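Local coordinates for protein intramolecular trans-sialidase (Macrobdella decora, PDB 3SLI) that cleaves sialic acid from sialoglycoconjugates by intramolecular trans-glycosylation, probably releasing 2,7-anhydro-Neu5Ac rather than free sialic acid, at residues I39-K44 against G170-I175. Residues are numbered along the deposited sequence; the frame is centred on the assembly and turned at random.
Sequences IILSYK and GTIGDI
Lys44 and Thr171 form a hydrogen-bonded antiparallel pair, Lys44 N giving to Thr171 O at 2.8 Å and Thr171 N to Lys44 O at 2.9 Å, each donor in the carbonyl plane. Farther along, a classic beta bulge interrupts the pairing of these two strands in the concanavalin-like sandwich that begins the sialidase chain. Ser42 N donates to Asp174 O at 2.8 Å, while Ser42 O takes two weak bonds, from Gly173 N (2.7 Å, bent to 121° at the hydrogen) and from Asp174 N (3.3 Å). Gly173, the extra residue of the bulge, lies close against Ser42. Gly170 adopts backbone angles that call for glycine, and its CA lies close to Lys44 O. Ser42, Lys44, Thr171 and Asp174 share the partly exposed face, which suits polar groups. One water donates to both Ile40 O and Asp174 OD2, bridging the strands; OD2 also forms a salt bridge with Lys176, and OD1 a hydrogen bond with Asn10. Thr171 OG1 is hydrogen-bonded to Asp13 of neighbouring strand 5-14.

On the buried face lie Leu41, Tyr43, Ile172 and Ile175; Leu41 and Tyr43 touch Leu54 of strand 51-58, and Ile175 touches Phe55. Leu41 and Ile175 meet CB to CB at 4.0 Å. With CG1 anti to its carbonyl carbon (chi1 -63°), Ile172 brings CD1 against strand 39-44, 4.1 Å from Leu41 CD1 and 4.0 Å from Tyr43 CB.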
ATOM      1  N   ILE A  39       1.694 -16.244  26.721  1.00 13.71           N
ATOM      2  CA  ILE A  39       0.285 -16.578  26.565  1.00 12.33           C
ATOM      3  C   ILE A  39       0.027 -16.713  25.081  1.00 14.09           C
ATOM      4  O   ILE A  39       0.437 -15.862  24.291  1.00 12.33           O
ATOM      5  CB  ILE A  39      -0.687 -15.501  27.117  1.00 13.07           C
ATOM      6  CG1 ILE A  39      -0.509 -15.313  28.627  1.00 12.88           C
ATOM      7  CG2 ILE A  39      -2.127 -15.909  26.826  1.00 13.55           C
ATOM      8  CD1 ILE A  39       0.442 -14.203  28.986  1.00 17.33           C
ATOM      9  N   ILE A  40      -0.579 -17.821  24.695  1.00 14.88           N
ATOM     10  CA  ILE A  40      -0.903 -18.030  23.301  1.00 17.91           C
ATOM     11  C   ILE A  40      -2.341 -18.488  23.216  1.00 16.74           C
ATOM     12  O   ILE A  40      -2.777 -19.364  23.973  1.00 15.17           O
ATOM     13  CB  ILE A  40       0.077 -19.020  22.600  1.00 20.83           C
ATOM     14  CG1 ILE A  40      -0.497 -19.469  21.257  1.00 18.05           C
ATOM     15  CG2 ILE A  40       0.396 -20.198  23.484  1.00 23.30           C
ATOM     16  CD1 ILE A  40       0.557 -19.776  20.255  1.00 25.03           C
ATOM     17  N   LEU A  41      -3.109 -17.843  22.347  1.00 16.31           N
ATOM     18  CA  LEU A  41      -4.496 -18.219  22.200  1.00 17.94           C
ATOM     19  C   LEU A  41      -5.054 -18.066  20.801  1.00 18.36           C
ATOM     20  O   LEU A  41      -4.591 -17.243  20.006  1.00 16.01           O
ATOM     21  CB  LEU A  41      -5.389 -17.504  23.223  1.00 24.20           C
ATOM     22  CG  LEU A  41      -5.644 -16.000  23.284  1.00 24.30           C
ATOM     23  CD1 LEU A  41      -6.883 -15.796  24.138  1.00 27.65           C
ATOM     24  CD2 LEU A  41      -4.467 -15.249  23.888  1.00 27.02           C
ATOM     25  N   SER A  42      -6.011 -18.935  20.508  1.00 17.48           N
ATOM     26  CA  SER A  42      -6.712 -18.992  19.238  1.00 18.16           C
ATOM     27  C   SER A  42      -8.117 -18.476  19.550  1.00 15.73           C
ATOM     28  O   SER A  42      -8.737 -18.929  20.509  1.00 15.66           O
ATOM     29  CB  SER A  42      -6.775 -20.458  18.787  1.00 18.12           C
ATOM     30  OG  SER A  42      -7.445 -20.612  17.550  1.00 28.12           O
ATOM     31  N   TYR A  43      -8.628 -17.539  18.757  1.00 15.17           N
ATOM     32  CA  TYR A  43      -9.968 -17.001  19.016  1.00 14.87           C
ATOM     33  C   TYR A  43     -10.691 -16.653  17.725  1.00 13.87           C
ATOM     34  O   TYR A  43     -10.059 -16.466  16.683  1.00 13.20           O
ATOM     35  CB  TYR A  43      -9.884 -15.720  19.867  1.00 13.87           C
ATOM     36  CG  TYR A  43      -9.442 -14.512  19.061  1.00 13.36           C
ATOM     37  CD1 TYR A  43      -8.092 -14.234  18.883  1.00 13.22           C
ATOM     38  CD2 TYR A  43     -10.378 -13.701  18.391  1.00 12.70           C
ATOM     39  CE1 TYR A  43      -7.672 -13.195  18.052  1.00 14.78           C
ATOM     40  CE2 TYR A  43      -9.966 -12.660  17.553  1.00 10.41           C
ATOM     41  CZ  TYR A  43      -8.613 -12.417  17.390  1.00 12.67           C
ATOM     42  OH  TYR A  43      -8.175 -11.429  16.543  1.00 12.17           O
ATOM     43  N   LYS A  44     -12.006 -16.496  17.836  1.00 12.97           N
ATOM     44  CA  LYS A  44     -12.872 -16.105  16.727  1.00 16.00           C
ATOM     45  C   LYS A  44     -13.834 -15.073  17.315  1.00 14.91           C
ATOM     46  O   LYS A  44     -14.620 -15.403  18.203  1.00 17.89           O
ATOM     47  CB  LYS A  44     -13.662 -17.307  16.195  1.00 16.07           C
ATOM     48  CG  LYS A  44     -14.704 -16.936  15.160  1.00 23.42           C
ATOM     49  CD  LYS A  44     -15.305 -18.157  14.486  1.00 25.38           C
ATOM     50  CE  LYS A  44     -16.165 -18.967  15.431  1.00 31.91           C
ATOM     51  NZ  LYS A  44     -16.717 -20.172  14.734  1.00 34.89           N
ATOM     52  N   GLY A 170     -17.654 -14.228  21.185  1.00 15.44           N
ATOM     53  CA  GLY A 170     -17.157 -15.200  20.225  1.00 16.62           C
ATOM     54  C   GLY A 170     -16.681 -16.490  20.868  1.00 15.89           C
ATOM     55  O   GLY A 170     -17.275 -16.953  21.847  1.00 15.13           O
ATOM     56  N   THR A 171     -15.595 -17.049  20.341  1.00 14.87           N
ATOM     57  CA  THR A 171     -15.030 -18.300  20.844  1.00 14.66           C
ATOM     58  C   THR A 171     -13.517 -18.265  21.069  1.00 14.20           C
ATOM     59  O   THR A 171     -12.761 -17.767  20.230  1.00 13.37           O
ATOM     60  CB  THR A 171     -15.315 -19.473  19.861  1.00 15.46           C
ATOM     61  OG1 THR A 171     -16.728 -19.647  19.704  1.00 16.26           O
ATOM     62  CG2 THR A 171     -14.694 -20.786  20.370  1.00 13.82           C
ATOM     63  N   ILE A 172     -13.082 -18.757  22.226  1.00 13.79           N
ATOM     64  CA  ILE A 172     -11.656 -18.863  22.505  1.00 13.51           C
ATOM     65  C   ILE A 172     -11.395 -20.330  22.129  1.00 14.93           C
ATOM     66  O   ILE A 172     -11.812 -21.249  22.841  1.00 13.52           O
ATOM     67  CB  ILE A 172     -11.308 -18.632  24.000  1.00 12.04           C
ATOM     68  CG1 ILE A 172     -11.687 -17.211  24.438  1.00 12.37           C
ATOM     69  CG2 ILE A 172      -9.811 -18.860  24.228  1.00 11.67           C
ATOM     70  CD1 ILE A 172     -10.948 -16.114  23.703  1.00 13.43           C
ATOM     71  N   GLY A 173     -10.803 -20.539  20.957  1.00 13.65           N
ATOM     72  CA  GLY A 173     -10.522 -21.885  20.493  1.00 14.13           C
ATOM     73  C   GLY A 173      -9.577 -22.634  21.409  1.00 15.84           C
ATOM     74  O   GLY A 173      -9.792 -23.809  21.721  1.00 16.14           O
ATOM     75  N   ASP A 174      -8.546 -21.942  21.880  1.00 15.80           N
ATOM     76  CA  ASP A 174      -7.568 -22.555  22.753  1.00 17.10           C
ATOM     77  C   ASP A 174      -6.738 -21.481  23.432  1.00 16.43           C
ATOM     78  O   ASP A 174      -6.557 -20.391  22.889  1.00 16.61           O
ATOM     79  CB  ASP A 174      -6.643 -23.460  21.922  1.00 22.23           C
ATOM     80  CG  ASP A 174      -5.871 -24.457  22.771  1.00 29.85           C
ATOM     81  OD1 ASP A 174      -6.429 -25.537  23.080  1.00 33.16           O
ATOM     82  OD2 ASP A 174      -4.708 -24.164  23.126  1.00 31.96           O
ATOM     83  N   ILE A 175      -6.296 -21.770  24.650  1.00 15.31           N
ATOM     84  CA  ILE A 175      -5.428 -20.872  25.389  1.00 14.39           C
ATOM     85  C   ILE A 175      -4.457 -21.704  26.219  1.00 13.93           C
ATOM     86  O   ILE A 175      -4.842 -22.711  26.812  1.00 13.75           O
ATOM     87  CB  ILE A 175      -6.183 -19.877  26.320  1.00 14.49           C
ATOM     88  CG1 ILE A 175      -5.160 -18.952  26.994  1.00 13.19           C
ATOM     89  CG2 ILE A 175      -7.026 -20.614  27.365  1.00 14.78           C
ATOM     90  CD1 ILE A 175      -5.755 -17.926  27.919  1.00 15.70           C
TER
HETATM   91  O   HOH W   1      -3.244 -21.832  22.750  1.00 18.38           O